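Uncharacterized CBS domain-containing proteins (Corynebacterium glutamicum, PDB 2P3H) is of unknown function but is probably a membrane protein related to transporters or hemolysins, and may bind FAD; its CorC_HlyC domain is described here. Local coordinates at residues T20-V25 with Y31-G36. Residues are numbered along the deposited sequence; the frame is centred on the assembly and turned at random. Where two conformers were deposited one is given.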
ATOM      1  N   THR A  20      -3.752  -8.082   5.145  1.00 32.69           N
ATOM      2  CA  THR A  20      -2.302  -8.214   5.256  1.00 32.69           C
ATOM      3  C   THR A  20      -1.719  -7.204   6.254  1.00 32.33           C
ATOM      4  O   THR A  20      -1.966  -6.009   6.128  1.00 33.13           O
ATOM      5  CB  THR A  20      -1.636  -8.008   3.886  1.00 31.54           C
ATOM      6  OG1 THR A  20      -2.179  -8.948   2.940  1.00 33.78           O
ATOM      7  CG2 THR A  20      -0.124  -8.228   3.994  1.00 31.14           C
ATOM      8  N   PRO A  21      -0.946  -7.686   7.235  1.00 32.99           N
ATOM      9  CA  PRO A  21      -0.324  -6.776   8.198  1.00 32.98           C
ATOM     10  C   PRO A  21       0.585  -5.788   7.496  1.00 32.88           C
ATOM     11  O   PRO A  21       1.288  -6.159   6.541  1.00 32.91           O
ATOM     12  CB  PRO A  21       0.483  -7.727   9.082  1.00 32.62           C
ATOM     13  CG  PRO A  21      -0.322  -9.061   9.014  1.00 33.78           C
ATOM     14  CD  PRO A  21      -0.660  -9.109   7.560  1.00 33.25           C
ATOM     15  N   LEU A  22       0.567  -4.535   7.939  1.00 33.22           N
ATOM     16  CA  LEU A  22       1.385  -3.519   7.303  1.00 34.48           C
ATOM     17  C   LEU A  22       2.875  -3.805   7.344  1.00 34.36           C
ATOM     18  O   LEU A  22       3.574  -3.541   6.367  1.00 34.70           O
ATOM     19  CB  LEU A  22       1.102  -2.132   7.907  1.00 34.15           C
ATOM     20  CG  LEU A  22      -0.227  -1.586   7.394  1.00 36.82           C
ATOM     21  CD1 LEU A  22      -0.652  -0.371   8.198  1.00 37.17           C
ATOM     22  CD2 LEU A  22      -0.164  -1.250   5.890  1.00 38.33           C
ATOM     23  N   ASP A  23       3.385  -4.346   8.448  1.00 34.72           N
ATOM     24  CA  ASP A  23       4.833  -4.651   8.435  1.00 35.14           C
ATOM     25  C   ASP A  23       5.237  -5.604   7.303  1.00 34.30           C
ATOM     26  O   ASP A  23       6.324  -5.476   6.757  1.00 33.76           O
ATOM     27  CB  ASP A  23       5.372  -5.083   9.819  1.00 35.82           C
ATOM     28  CG  ASP A  23       4.742  -6.356  10.347  1.00 39.14           C
ATOM     29  OD1 ASP A  23       3.692  -6.820   9.844  1.00 41.82           O
ATOM     30  OD2 ASP A  23       5.319  -6.906  11.309  1.00 43.62           O
ATOM     31  N   GLU A  24       4.345  -6.550   7.002  0.50 34.44           N
ATOM     32  CA  GLU A  24       4.498  -7.545   5.944  0.50 34.44           C
ATOM     33  C   GLU A  24       4.538  -6.885   4.561  0.50 34.08           C
ATOM     34  O   GLU A  24       5.412  -7.185   3.740  0.50 34.03           O
ATOM     35  CB  GLU A  24       3.322  -8.529   6.039  0.50 35.28           C
ATOM     36  CG  GLU A  24       3.570  -9.918   5.489  0.50 37.31           C
ATOM     37  CD  GLU A  24       2.695 -10.970   6.164  0.50 39.71           C
ATOM     38  OE1 GLU A  24       2.855 -11.196   7.390  0.50 41.65           O
ATOM     39  OE2 GLU A  24       1.848 -11.577   5.465  0.50 39.80           O
ATOM     40  N   VAL A  25       3.595  -5.982   4.321  1.00 33.10           N
ATOM     41  CA  VAL A  25       3.556  -5.187   3.078  1.00 32.36           C
ATOM     42  C   VAL A  25       4.859  -4.380   2.936  1.00 32.24           C
ATOM     43  O   VAL A  25       5.448  -4.318   1.854  1.00 32.36           O
ATOM     44  CB  VAL A  25       2.332  -4.229   3.034  1.00 32.50           C
ATOM     45  CG1 VAL A  25       2.366  -3.377   1.754  1.00 31.48           C
ATOM     46  CG2 VAL A  25       1.010  -5.034   3.100  1.00 32.13           C
ATOM     47  N   TYR A  31       9.747  -0.481   1.307  1.00 34.60           N
ATOM     48  CA  TYR A  31       9.523   0.903   1.749  0.50 34.38           C
ATOM     49  C   TYR A  31       8.580   0.885   2.950  1.00 34.13           C
ATOM     50  O   TYR A  31       7.683   0.058   2.985  1.00 34.62           O
ATOM     51  CB  TYR A  31       8.789   1.698   0.667  0.50 34.58           C
ATOM     52  CG  TYR A  31       9.584   2.152  -0.536  0.50 35.16           C
ATOM     53  CD1 TYR A  31       9.674   1.361  -1.679  0.50 34.32           C
ATOM     54  CD2 TYR A  31      10.186   3.411  -0.555  0.50 35.37           C
ATOM     55  CE1 TYR A  31      10.395   1.809  -2.810  0.50 35.49           C
ATOM     56  CE2 TYR A  31      10.896   3.864  -1.669  0.50 36.34           C
ATOM     57  CZ  TYR A  31      10.994   3.061  -2.786  0.50 35.90           C
ATOM     58  OH  TYR A  31      11.699   3.523  -3.865  0.50 36.83           O
ATOM     59  N   GLU A  32       8.711   1.850   3.853  1.00 33.43           N
ATOM     60  CA  GLU A  32       7.720   2.044   4.906  1.00 32.93           C
ATOM     61  C   GLU A  32       6.518   2.846   4.437  1.00 32.85           C
ATOM     62  O   GLU A  32       6.622   3.757   3.620  1.00 32.25           O
ATOM     63  CB  GLU A  32       8.363   2.671   6.131  1.00 33.27           C
ATOM     64  CG  GLU A  32       9.392   1.722   6.738  1.00 35.44           C
ATOM     65  CD  GLU A  32       9.869   2.116   8.114  1.00 39.26           C
ATOM     66  OE1 GLU A  32       9.023   2.401   8.997  1.00 43.65           O
ATOM     67  OE2 GLU A  32      11.097   2.088   8.322  1.00 39.98           O
ATOM     68  N   LEU A  33       5.362   2.470   4.977  1.00 32.19           N
ATOM     69  CA  LEU A  33       4.115   3.159   4.734  1.00 32.76           C
ATOM     70  C   LEU A  33       3.782   4.091   5.897  1.00 33.34           C
ATOM     71  O   LEU A  33       4.325   3.914   6.981  1.00 33.13           O
ATOM     72  CB  LEU A  33       3.003   2.116   4.542  1.00 31.88           C
ATOM     73  CG  LEU A  33       2.983   1.478   3.132  1.00 34.42           C
ATOM     74  CD1 LEU A  33       2.344   0.077   3.212  1.00 38.21           C
ATOM     75  CD2 LEU A  33       2.274   2.386   2.156  1.00 35.82           C
ATOM     76  N   PRO A  34       2.909   5.095   5.677  1.00 34.68           N
ATOM     77  CA  PRO A  34       2.465   5.943   6.805  1.00 35.73           C
ATOM     78  C   PRO A  34       1.862   5.130   7.961  1.00 36.70           C
ATOM     79  O   PRO A  34       1.177   4.150   7.722  1.00 37.35           O
ATOM     80  CB  PRO A  34       1.402   6.845   6.182  1.00 36.20           C
ATOM     81  CG  PRO A  34       1.654   6.807   4.700  1.00 36.84           C
ATOM     82  CD  PRO A  34       2.344   5.530   4.380  1.00 34.67           C
ATOM     83  N   GLU A  35       2.156   5.505   9.204  1.00 36.99           N
ATOM     84  CA  GLU A  35       1.611   4.807  10.357  1.00 38.45           C
ATOM     85  C   GLU A  35       0.465   5.608  10.914  1.00 38.15           C
ATOM     86  O   GLU A  35       0.402   6.828  10.745  1.00 38.06           O
ATOM     87  CB  GLU A  35       2.680   4.593  11.439  1.00 38.96           C
ATOM     88  CG  GLU A  35       3.869   3.837  10.904  1.00 42.77           C
ATOM     89  CD  GLU A  35       4.613   3.038  11.947  1.00 47.42           C
ATOM     90  OE1 GLU A  35       4.614   3.426  13.138  1.00 49.24           O
ATOM     91  OE2 GLU A  35       5.215   2.012  11.559  1.00 49.52           O
ATOM     92  N   GLY A  36      -0.452   4.919  11.572  1.00 38.09           N
ATOM     93  CA  GLY A  36      -1.637   5.571  12.100  1.00 37.70           C
ATOM     94  C   GLY A  36      -2.431   4.621  12.947  1.00 38.05           C
ATOM     95  O   GLY A  36      -1.898   3.639  13.463  1.00 37.90           O
TER
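Leu33 meets Leu22 and Val25 where the chain, having left helix 22-29, turns back along it, in the CorC_HlyC (transporter associated) domain, an alpha+beta unit whose helices accompany an antiparallel five-stranded sheet. The arrangement illustrates how the loop after a helix can fold back and pack on its first turn: Leu22 and Val25, three residues apart, lie on one side of that turn, and a single leucine from the extended segment 31-36 reaches both.

Followed outward, the Leu33 side chain starts with a CB that is directed toward the helix but remains 4.8 Å from Leu22 CD2. A chi1 of -79° puts CG anti to the carbonyl carbon, still 5.1 Å from Val25 CG1 but placed so that CD1 can extend to the helix. Contact begins only beyond the fork, at CD1. This methyl rests against both helix residues, 3.7 Å from Val25 CG1 and 3.9 Å from Leu22 CD2, while CD2 stays 5.8 Å from that same valine methyl. Leu22 crosses Leu33 at about a right angle, whereas Val25 approaches more aslant. On Val25, chi1 of 177° sets CG1 anti to the backbone N and gives this methyl, rather than CG2, to the leucine.

No hydrogen bond joins the two segments directly, but the carboxylate of Glu26, on the same helix, accepts one from Leu33 N and so ties the loop backbone close to where its side chain packs. The apolar cluster extends through Leu44 of helix 41-49, touched by both leucines, and through Leu98 of strand 92-100, against which Val25 rests; Ile61 and Leu63 also touch Leu33. At Leu33 CD1 the directions to Leu22 CD2 and Val25 CG1 open an angle of about 88°, and those two helix methyls stand 5.3 Å apart.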